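Local coordinates for PRO-PRO endopeptidase (Paenibacillus alvei, PDB 6FPC), which cuts peptide bonds between two prolines as a secreted zinc-dependent endoprotease, cleaving a cell surface protein and thereby possibly regulating bacterial adhesion, at residues V125-F135 against V149-F157; Y156-L165 against M178-F189. All blocks are in the same frame, centred on the assembly; numbering follows the deposited sequence.

Interaction 1 of 2, residues V125-F135 against V149-F157; sequences VSGTDEFINIF and VSAYPTEYF. With CD (cadmium ion), chain F.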
loop_
_atom_site.group_PDB
_atom_site.type_symbol
_atom_site.label_atom_id
_atom_site.label_comp_id
_atom_site.label_asym_id
_atom_site.label_seq_id
_atom_site.Cartn_x
_atom_site.Cartn_y
_atom_site.Cartn_z
ATOM N N VAL A 125 0.326 4.868 -13.724
ATOM C CA VAL A 125 -0.429 6.123 -13.781
ATOM C C VAL A 125 0.190 7.215 -12.866
ATOM O O VAL A 125 0.091 8.395 -13.205
ATOM C CB VAL A 125 -1.938 5.907 -13.496
ATOM C CG1 VAL A 125 -2.202 5.606 -12.017
ATOM C CG2 VAL A 125 -2.761 7.098 -13.986
ATOM N N SER A 126 0.877 6.824 -11.757
ATOM C CA SER A 126 1.521 7.827 -10.899
ATOM C C SER A 126 2.629 8.624 -11.617
ATOM O O SER A 126 2.968 9.718 -11.168
ATOM C CB SER A 126 2.094 7.192 -9.640
ATOM O OG SER A 126 3.212 6.385 -9.968
ATOM N N GLY A 127 3.188 8.054 -12.690
ATOM C CA GLY A 127 4.250 8.674 -13.478
ATOM C C GLY A 127 3.797 9.500 -14.660
ATOM O O GLY A 127 4.633 10.082 -15.371
ATOM N N THR A 128 2.472 9.580 -14.892
ATOM C CA THR A 128 1.947 10.379 -16.013
ATOM C C THR A 128 2.102 11.855 -15.724
ATOM O O THR A 128 2.037 12.253 -14.551
ATOM C CB THR A 128 0.486 10.044 -16.324
ATOM O OG1 THR A 128 -0.348 10.399 -15.213
ATOM C CG2 THR A 128 0.293 8.583 -16.740
ATOM N N ASP A 129 2.269 12.679 -16.788
ATOM C CA ASP A 129 2.408 14.140 -16.653
ATOM C C ASP A 129 1.294 14.760 -15.826
ATOM O O ASP A 129 1.561 15.660 -15.029
ATOM C CB ASP A 129 2.495 14.828 -18.029
ATOM C CG ASP A 129 3.634 14.356 -18.909
ATOM O OD1 ASP A 129 4.728 14.068 -18.367
ATOM O OD2 ASP A 129 3.440 14.287 -20.141
ATOM N N GLU A 130 0.053 14.241 -15.986
ATOM C CA GLU A 130 -1.130 14.698 -15.272
ATOM C C GLU A 130 -0.953 14.485 -13.770
ATOM O O GLU A 130 -1.212 15.407 -12.997
ATOM C CB GLU A 130 -2.397 13.968 -15.761
ATOM C CG GLU A 130 -3.680 14.513 -15.145
ATOM C CD GLU A 130 -4.958 13.703 -15.291
ATOM O OE1 GLU A 130 -4.887 12.508 -15.663
ATOM O OE2 GLU A 130 -6.040 14.270 -15.013
ATOM N N PHE A 131 -0.544 13.266 -13.365
ATOM C CA PHE A 131 -0.368 12.978 -11.940
ATOM C C PHE A 131 0.831 13.729 -11.372
ATOM O O PHE A 131 0.731 14.242 -10.260
ATOM C CB PHE A 131 -0.346 11.485 -11.603
ATOM C CG PHE A 131 -0.541 11.261 -10.105
ATOM C CD1 PHE A 131 -1.785 11.453 -9.513
ATOM C CD2 PHE A 131 0.537 10.954 -9.285
ATOM C CE1 PHE A 131 -1.961 11.276 -8.131
ATOM C CE2 PHE A 131 0.357 10.753 -7.907
ATOM C CZ PHE A 131 -0.881 10.944 -7.338
ATOM N N ILE A 132 1.947 13.809 -12.131
ATOM C CA ILE A 132 3.142 14.559 -11.694
ATOM C C ILE A 132 2.775 16.018 -11.370
ATOM O O ILE A 132 3.239 16.558 -10.358
ATOM C CB ILE A 132 4.276 14.486 -12.762
ATOM C CG1 ILE A 132 4.864 13.037 -12.929
ATOM C CG2 ILE A 132 5.392 15.536 -12.522
ATOM C CD1 ILE A 132 5.463 12.406 -11.823
ATOM N N ASN A 133 1.972 16.649 -12.249
ATOM C CA ASN A 133 1.501 18.015 -12.066
ATOM C C ASN A 133 0.713 18.134 -10.727
ATOM O O ASN A 133 0.961 19.058 -9.955
ATOM C CB ASN A 133 0.647 18.475 -13.265
ATOM C CG ASN A 133 0.060 19.858 -13.075
ATOM O OD1 ASN A 133 0.766 20.874 -13.100
ATOM N ND2 ASN A 133 -1.245 19.923 -12.848
ATOM N N ILE A 134 -0.193 17.171 -10.452
ATOM C CA ILE A 134 -0.985 17.132 -9.226
ATOM C C ILE A 134 -0.061 16.973 -7.987
ATOM O O ILE A 134 -0.196 17.713 -6.999
ATOM C CB ILE A 134 -2.066 16.028 -9.313
ATOM C CG1 ILE A 134 -3.168 16.413 -10.324
ATOM C CG2 ILE A 134 -2.691 15.768 -7.932
ATOM C CD1 ILE A 134 -3.956 15.209 -10.837
ATOM N N PHE A 135 0.874 16.020 -8.069
ATOM C CA PHE A 135 1.855 15.730 -7.024
ATOM C C PHE A 135 2.671 16.985 -6.715
ATOM O O PHE A 135 2.814 17.323 -5.556
ATOM C CB PHE A 135 2.762 14.574 -7.484
ATOM C CG PHE A 135 4.079 14.452 -6.757
ATOM C CD1 PHE A 135 4.173 13.732 -5.570
ATOM C CD2 PHE A 135 5.242 15.021 -7.283
ATOM C CE1 PHE A 135 5.404 13.578 -4.914
ATOM C CE2 PHE A 135 6.473 14.857 -6.637
ATOM C CZ PHE A 135 6.538 14.162 -5.437
ATOM N N VAL A 149 6.462 10.445 0.888
ATOM C CA VAL A 149 5.220 10.772 0.170
ATOM C C VAL A 149 5.404 12.098 -0.643
ATOM O O VAL A 149 4.907 12.191 -1.760
ATOM C CB VAL A 149 3.969 10.790 1.114
ATOM C CG1 VAL A 149 2.713 11.185 0.348
ATOM C CG2 VAL A 149 3.763 9.423 1.771
ATOM N N SER A 150 6.155 13.081 -0.097
ATOM C CA SER A 150 6.391 14.363 -0.777
ATOM C C SER A 150 7.560 14.330 -1.774
ATOM O O SER A 150 7.780 15.311 -2.490
ATOM C CB SER A 150 6.614 15.476 0.242
ATOM O OG SER A 150 7.798 15.206 0.977
ATOM N N ALA A 151 8.325 13.230 -1.777
ATOM C CA ALA A 151 9.487 13.063 -2.642
ATOM C C ALA A 151 9.222 12.171 -3.859
ATOM O O ALA A 151 9.856 12.373 -4.891
ATOM C CB ALA A 151 10.646 12.493 -1.825
ATOM N N TYR A 152 8.302 11.196 -3.750
ATOM C CA TYR A 152 8.036 10.218 -4.817
ATOM C C TYR A 152 6.579 10.212 -5.247
ATOM O O TYR A 152 5.716 9.902 -4.429
ATOM C CB TYR A 152 8.461 8.797 -4.332
ATOM C CG TYR A 152 9.948 8.722 -4.052
ATOM C CD1 TYR A 152 10.868 8.590 -5.095
ATOM C CD2 TYR A 152 10.442 8.865 -2.757
ATOM C CE1 TYR A 152 12.240 8.566 -4.850
ATOM C CE2 TYR A 152 11.809 8.836 -2.500
ATOM C CZ TYR A 152 12.706 8.723 -3.553
ATOM O OH TYR A 152 14.053 8.748 -3.292
ATOM N N PRO A 153 6.275 10.455 -6.551
ATOM C CA PRO A 153 4.863 10.370 -7.016
ATOM C C PRO A 153 4.229 9.000 -6.758
ATOM O O PRO A 153 3.039 8.940 -6.519
ATOM C CB PRO A 153 4.946 10.621 -8.526
ATOM C CG PRO A 153 6.293 11.195 -8.765
ATOM C CD PRO A 153 7.203 10.833 -7.640
ATOM N N THR A 154 5.008 7.893 -6.821
ATOM C CA THR A 154 4.462 6.552 -6.517
ATOM C C THR A 154 3.944 6.478 -5.073
ATOM O O THR A 154 2.897 5.886 -4.819
ATOM C CB THR A 154 5.524 5.465 -6.714
ATOM O OG1 THR A 154 6.693 5.882 -6.009
ATOM C CG2 THR A 154 5.851 5.240 -8.180
ATOM N N GLU A 155 4.664 7.121 -4.138
ATOM C CA GLU A 155 4.276 7.130 -2.734
ATOM C C GLU A 155 3.041 8.021 -2.520
ATOM O O GLU A 155 2.083 7.620 -1.826
ATOM C CB GLU A 155 5.504 7.487 -1.860
ATOM C CG GLU A 155 6.612 6.429 -2.007
ATOM C CD GLU A 155 6.239 5.054 -1.453
ATOM O OE1 GLU A 155 7.033 4.105 -1.636
ATOM O OE2 GLU A 155 5.190 4.938 -0.779
ATOM N N TYR A 156 3.021 9.187 -3.184
ATOM C CA TYR A 156 1.867 10.086 -3.100
ATOM C C TYR A 156 0.637 9.391 -3.689
ATOM O O TYR A 156 -0.436 9.433 -3.078
ATOM C CB TYR A 156 2.145 11.416 -3.814
ATOM C CG TYR A 156 1.038 12.427 -3.601
ATOM C CD1 TYR A 156 0.629 12.786 -2.316
ATOM C CD2 TYR A 156 0.338 12.963 -4.682
ATOM C CE1 TYR A 156 -0.424 13.668 -2.110
ATOM C CE2 TYR A 156 -0.720 13.854 -4.486
ATOM C CZ TYR A 156 -1.083 14.216 -3.199
ATOM O OH TYR A 156 -2.099 15.110 -2.987
ATOM N N PHE A 157 0.825 8.654 -4.803
ATOM C CA PHE A 157 -0.264 7.892 -5.409
ATOM C C PHE A 157 -0.829 6.897 -4.397
ATOM O O PHE A 157 -2.011 6.939 -4.091
ATOM C CB PHE A 157 0.166 7.160 -6.706
ATOM C CG PHE A 157 -0.985 6.345 -7.254
ATOM C CD1 PHE A 157 -1.985 6.949 -8.013
ATOM C CD2 PHE A 157 -1.127 4.994 -6.921
ATOM C CE1 PHE A 157 -3.076 6.213 -8.481
ATOM C CE2 PHE A 157 -2.242 4.262 -7.369
ATOM C CZ PHE A 157 -3.203 4.879 -8.148
HETATM CD CD CD F . 4.951 3.018 -0.263
HETATM O O HOH W 1 6.172 1.489 0.351
#
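Phe131 and Phe135, one turn apart on helix 129-138, meet the first turn of helix 153-166, the helix that brings Glu155 to the catalytic zinc site beside the two histidines of the HExxH helix 108-121. The short helical segments cross at 81°. Phe131, Tyr156 and Phe157 form an aromatic cluster. Phe157 turns its ring edge to one face of Phe131 in a T-shaped pair, planes at 75° and centroids 5.8 Å apart, whereas the Tyr156 ring lies nearly parallel to Phe131 but slid so far aside that the two scarcely overlap and touch through Phe131 CZ and Tyr156 CD2. Phe135, whose CG lies opposite the backbone N about the CA-CB bond (chi1 161°), lays its ring over the start of helix 153-166: Pro153 CG stands 4.2 Å from the Phe135 ring centroid, almost on the ring normal, a CH-pi contact. Around the rim of the same ring come Tyr156 CB, 3.5 Å from Phe135 CD1, and the carbonyl oxygen of Val149. Ile132 slants across Pro153, and its CD1 comes within 3.4 Å of Pro153 CG, closer than usual for two carbons. At the 125-127 end of the contact, Ser126 sets its CB 3.5 Å from Phe157 CB and its hydroxyl near the Thr154 methyl, while bonding to Asp118 of the HExxH helix; the backbone O of Ser126 is buried against Pro153 without a polar partner. Val125 CG1 meets the far end of the Phe157 ring. The CA-CB bond of Glu155 points away from 125-135, and its side chain, bent at chi2, binds the cadmium ion seen at this site unevenly: Glu155 OE2 lies 2.0 Å from the cadmium, Glu155 OE1 2.7 Å.

Interaction 2 of 2, residues Y156-L165 against M178-F189; sequences YFAEAASLYL and MPLTYEFMAKLF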
loop_
_atom_site.group_PDB
_atom_site.type_symbol
_atom_site.label_atom_id
_atom_site.label_comp_id
_atom_site.label_asym_id
_atom_site.label_seq_id
_atom_site.Cartn_x
_atom_site.Cartn_y
_atom_site.Cartn_z
ATOM N N TYR A 156 3.021 9.187 -3.184
ATOM C CA TYR A 156 1.867 10.086 -3.100
ATOM C C TYR A 156 0.637 9.391 -3.689
ATOM O O TYR A 156 -0.436 9.433 -3.078
ATOM C CB TYR A 156 2.145 11.416 -3.814
ATOM C CG TYR A 156 1.038 12.427 -3.601
ATOM C CD1 TYR A 156 0.629 12.786 -2.316
ATOM C CD2 TYR A 156 0.338 12.963 -4.682
ATOM C CE1 TYR A 156 -0.424 13.668 -2.110
ATOM C CE2 TYR A 156 -0.720 13.854 -4.486
ATOM C CZ TYR A 156 -1.083 14.216 -3.199
ATOM O OH TYR A 156 -2.099 15.110 -2.987
ATOM N N PHE A 157 0.825 8.654 -4.803
ATOM C CA PHE A 157 -0.264 7.892 -5.409
ATOM C C PHE A 157 -0.829 6.897 -4.397
ATOM O O PHE A 157 -2.011 6.939 -4.091
ATOM C CB PHE A 157 0.166 7.160 -6.706
ATOM C CG PHE A 157 -0.985 6.345 -7.254
ATOM C CD1 PHE A 157 -1.985 6.949 -8.013
ATOM C CD2 PHE A 157 -1.127 4.994 -6.921
ATOM C CE1 PHE A 157 -3.076 6.213 -8.481
ATOM C CE2 PHE A 157 -2.242 4.262 -7.369
ATOM C CZ PHE A 157 -3.203 4.879 -8.148
ATOM N N ALA A 158 0.021 6.028 -3.845
ATOM C CA ALA A 158 -0.419 4.997 -2.902
ATOM C C ALA A 158 -1.080 5.576 -1.624
ATOM O O ALA A 158 -2.103 5.063 -1.163
ATOM C CB ALA A 158 0.747 4.097 -2.539
ATOM N N GLU A 159 -0.498 6.635 -1.060
ATOM C CA GLU A 159 -1.032 7.199 0.168
ATOM C C GLU A 159 -2.329 8.017 -0.065
ATOM O O GLU A 159 -3.293 7.867 0.698
ATOM C CB GLU A 159 0.041 8.020 0.885
ATOM C CG GLU A 159 -0.255 8.252 2.369
ATOM C CD GLU A 159 -0.618 7.041 3.221
ATOM O OE1 GLU A 159 -0.156 5.916 2.927
ATOM O OE2 GLU A 159 -1.374 7.220 4.197
ATOM N N ALA A 160 -2.344 8.873 -1.107
ATOM C CA ALA A 160 -3.535 9.671 -1.471
ATOM C C ALA A 160 -4.700 8.746 -1.910
ATOM O O ALA A 160 -5.844 9.038 -1.554
ATOM C CB ALA A 160 -3.212 10.663 -2.569
ATOM N N ALA A 161 -4.407 7.601 -2.611
ATOM C CA ALA A 161 -5.455 6.625 -2.975
ATOM C C ALA A 161 -5.983 5.946 -1.683
ATOM O O ALA A 161 -7.190 5.685 -1.570
ATOM C CB ALA A 161 -4.925 5.582 -3.945
ATOM N N SER A 162 -5.089 5.711 -0.705
ATOM C CA SER A 162 -5.468 5.156 0.605
ATOM C C SER A 162 -6.444 6.129 1.298
ATOM O O SER A 162 -7.505 5.671 1.739
ATOM C CB SER A 162 -4.254 4.913 1.494
ATOM O OG SER A 162 -3.463 3.869 0.953
ATOM N N LEU A 163 -6.122 7.463 1.345
ATOM C CA LEU A 163 -7.048 8.458 1.939
ATOM C C LEU A 163 -8.431 8.392 1.252
ATOM O O LEU A 163 -9.464 8.418 1.918
ATOM C CB LEU A 163 -6.498 9.891 1.852
ATOM C CG LEU A 163 -5.288 10.254 2.739
ATOM C CD1 LEU A 163 -4.716 11.613 2.346
ATOM C CD2 LEU A 163 -5.671 10.322 4.206
ATOM N N TYR A 164 -8.433 8.262 -0.087
ATOM C CA TYR A 164 -9.652 8.200 -0.889
ATOM C C TYR A 164 -10.521 6.979 -0.599
ATOM O O TYR A 164 -11.749 7.092 -0.551
ATOM C CB TYR A 164 -9.324 8.273 -2.400
ATOM C CG TYR A 164 -10.577 8.380 -3.240
ATOM C CD1 TYR A 164 -11.199 7.239 -3.753
ATOM C CD2 TYR A 164 -11.196 9.606 -3.444
ATOM C CE1 TYR A 164 -12.420 7.321 -4.426
ATOM C CE2 TYR A 164 -12.413 9.700 -4.123
ATOM C CZ TYR A 164 -13.008 8.558 -4.632
ATOM O OH TYR A 164 -14.209 8.654 -5.287
ATOM N N LEU A 165 -9.889 5.808 -0.459
ATOM C CA LEU A 165 -10.582 4.533 -0.310
ATOM C C LEU A 165 -10.911 4.085 1.122
ATOM O O LEU A 165 -11.923 3.408 1.298
ATOM C CB LEU A 165 -9.760 3.439 -1.029
ATOM C CG LEU A 165 -9.629 3.574 -2.574
ATOM C CD1 LEU A 165 -8.541 2.682 -3.124
ATOM C CD2 LEU A 165 -10.942 3.289 -3.292
ATOM N N MET A 178 -6.518 18.404 -0.636
ATOM C CA MET A 178 -5.860 18.108 -1.913
ATOM C C MET A 178 -6.959 17.906 -2.984
ATOM O O MET A 178 -7.165 16.770 -3.436
ATOM C CB MET A 178 -4.930 16.875 -1.788
ATOM C CG MET A 178 -3.756 17.081 -0.829
ATOM S SD MET A 178 -4.001 16.194 0.718
ATOM C CE MET A 178 -3.351 14.688 0.276
ATOM N N PRO A 179 -7.707 18.992 -3.356
ATOM C CA PRO A 179 -8.833 18.842 -4.309
ATOM C C PRO A 179 -8.457 18.303 -5.692
ATOM O O PRO A 179 -9.247 17.543 -6.267
ATOM C CB PRO A 179 -9.429 20.258 -4.394
ATOM C CG PRO A 179 -8.318 21.161 -3.964
ATOM C CD PRO A 179 -7.600 20.395 -2.895
ATOM N N LEU A 180 -7.271 18.667 -6.226
ATOM C CA LEU A 180 -6.902 18.121 -7.534
ATOM C C LEU A 180 -6.645 16.606 -7.435
ATOM O O LEU A 180 -7.022 15.872 -8.346
ATOM C CB LEU A 180 -5.719 18.850 -8.191
ATOM C CG LEU A 180 -5.922 20.332 -8.497
ATOM C CD1 LEU A 180 -4.592 21.032 -8.638
ATOM C CD2 LEU A 180 -6.792 20.548 -9.757
ATOM N N THR A 181 -6.080 16.139 -6.292
ATOM C CA THR A 181 -5.800 14.711 -6.062
ATOM C C THR A 181 -7.120 13.986 -5.874
ATOM O O THR A 181 -7.279 12.886 -6.405
ATOM C CB THR A 181 -4.849 14.487 -4.868
ATOM O OG1 THR A 181 -3.714 15.330 -5.014
ATOM C CG2 THR A 181 -4.341 13.041 -4.777
ATOM N N TYR A 182 -8.055 14.586 -5.102
ATOM C CA TYR A 182 -9.379 13.994 -4.874
ATOM C C TYR A 182 -10.112 13.757 -6.228
ATOM O O TYR A 182 -10.670 12.686 -6.440
ATOM C CB TYR A 182 -10.220 14.874 -3.921
ATOM C CG TYR A 182 -11.687 14.505 -3.900
ATOM C CD1 TYR A 182 -12.592 15.117 -4.764
ATOM C CD2 TYR A 182 -12.162 13.498 -3.061
ATOM C CE1 TYR A 182 -13.936 14.743 -4.789
ATOM C CE2 TYR A 182 -13.509 13.126 -3.068
ATOM C CZ TYR A 182 -14.391 13.755 -3.931
ATOM O OH TYR A 182 -15.719 13.413 -3.934
ATOM N N GLU A 183 -10.115 14.767 -7.110
ATOM C CA GLU A 183 -10.728 14.741 -8.447
ATOM C C GLU A 183 -10.143 13.592 -9.302
ATOM O O GLU A 183 -10.890 12.799 -9.882
ATOM C CB GLU A 183 -10.502 16.092 -9.131
ATOM C CG GLU A 183 -11.138 16.193 -10.509
ATOM C CD GLU A 183 -10.967 17.535 -11.197
ATOM O OE1 GLU A 183 -9.852 18.109 -11.139
ATOM O OE2 GLU A 183 -11.955 18.007 -11.808
ATOM N N PHE A 184 -8.800 13.479 -9.316
ATOM C CA PHE A 184 -8.085 12.430 -10.038
ATOM C C PHE A 184 -8.494 11.049 -9.499
ATOM O O PHE A 184 -8.841 10.171 -10.294
ATOM C CB PHE A 184 -6.573 12.654 -9.921
ATOM C CG PHE A 184 -5.711 11.594 -10.575
ATOM C CD1 PHE A 184 -5.284 11.736 -11.889
ATOM C CD2 PHE A 184 -5.291 10.472 -9.857
ATOM C CE1 PHE A 184 -4.480 10.757 -12.491
ATOM C CE2 PHE A 184 -4.478 9.499 -10.456
ATOM C CZ PHE A 184 -4.070 9.657 -11.762
ATOM N N MET A 185 -8.484 10.868 -8.152
ATOM C CA MET A 185 -8.856 9.589 -7.533
ATOM C C MET A 185 -10.281 9.207 -7.816
ATOM O O MET A 185 -10.523 8.045 -8.146
ATOM C CB MET A 185 -8.573 9.557 -6.023
ATOM C CG MET A 185 -7.089 9.661 -5.680
ATOM S SD MET A 185 -6.045 8.354 -6.397
ATOM C CE MET A 185 -4.408 8.948 -5.932
ATOM N N ALA A 186 -11.214 10.179 -7.757
ATOM C CA ALA A 186 -12.643 9.941 -8.005
ATOM C C ALA A 186 -12.866 9.461 -9.443
ATOM O O ALA A 186 -13.645 8.531 -9.686
ATOM C CB ALA A 186 -13.452 11.206 -7.723
ATOM N N LYS A 187 -12.138 10.062 -10.386
ATOM C CA LYS A 187 -12.227 9.702 -11.800
ATOM C C LYS A 187 -11.652 8.298 -12.005
ATOM O O LYS A 187 -12.215 7.515 -12.764
ATOM C CB LYS A 187 -11.504 10.745 -12.664
ATOM C CG LYS A 187 -11.817 10.642 -14.153
ATOM N N LEU A 188 -10.563 7.964 -11.283
ATOM C CA LEU A 188 -9.899 6.670 -11.388
ATOM C C LEU A 188 -10.734 5.532 -10.771
ATOM O O LEU A 188 -10.847 4.470 -11.372
ATOM C CB LEU A 188 -8.511 6.785 -10.720
ATOM C CG LEU A 188 -7.400 5.823 -11.104
ATOM C CD1 LEU A 188 -7.060 5.905 -12.587
ATOM C CD2 LEU A 188 -6.152 6.135 -10.293
ATOM N N PHE A 189 -11.320 5.763 -9.593
ATOM C CA PHE A 189 -12.104 4.779 -8.856
ATOM C C PHE A 189 -13.587 5.119 -8.893
ATOM O O PHE A 189 -14.110 5.436 -9.958
ATOM C CB PHE A 189 -11.615 4.668 -7.398
ATOM C CG PHE A 189 -10.130 4.450 -7.208
ATOM C CD1 PHE A 189 -9.521 3.277 -7.641
ATOM C CD2 PHE A 189 -9.350 5.399 -6.551
ATOM C CE1 PHE A 189 -8.146 3.077 -7.462
ATOM C CE2 PHE A 189 -7.978 5.191 -6.356
ATOM C CZ PHE A 189 -7.386 4.035 -6.817
#
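Tyr156 OH donates a short hydrogen bond of 2.6 Å to Thr181 OG1, a polar link inside an otherwise apolar, buried helix crossing. Thr181 OG1 lies near the plane of the tyrosine ring, at its edge, and is also bonded to Glu138, so the phenol is tied through Thr181 to helix 129-138. Met178, bent at chi2 and chi3, curls round the same hydroxyl and puts its CE 3.9 Å from Tyr156 CE1. Next to the bond, Thr181 CG2 presses on Ala160 CB at a tight 3.4 Å. Met185 is the central knob, fitting into a hole made by Phe157, Ala160, Ala161 and Tyr164. Its CE reaches in to 3.6 Å from Phe157 O, and its sulfur forms an oblique Met-aromatic contact with the Phe157 ring. Tyr164 slides past Met185 in the opposite direction, so that Met185 CB sits over the tyrosine face, 4.0 Å from the ring centroid, and Tyr164 OH arrives at Ala186 CA. Leu188 CD2 meets the Phe157 ring in its plane, 3.6 Å from Phe157 CE1. At the C-terminal end, Phe189 has CG beside the backbone N (chi1 -51°), which turns one ring face to Leu165 CD1 and its edge to Ala161 CB. The short axes approach to 10.0 Å and cross at -75°, with Ala160 and Ala161 meeting the methionine. The result is a steep helix crossing with one knob-into-hole contact, joining the last helix, 179-188, to the glutamate-bearing helix 153-166 in the helical part of this M34 metalloprotease.

In the fold
Interactions 1 and 2 have centres about 11 Å apart and share Tyr156 and Phe157, so helix 153-166 is held by helix 129-138 near its start and by helix 179-188 further along. The partner segments also touch: Phe131 CD1, on helix 129-138, lies 3.5 Å from Phe184 CE2, and Val125 CG2, in the turn before that helix, packs 3.6 Å from Phe184 CZ, so the three helices pack against one another. Glu155, just before the shared pair, binds the catalytic metal with His111, His115 and Tyr148. The Phe157 side chain is about 9 Å from the zinc ion, while Glu159 OE1 is hydrogen-bonded to His111 ND1, a second-shell contact that probably orients this ligand.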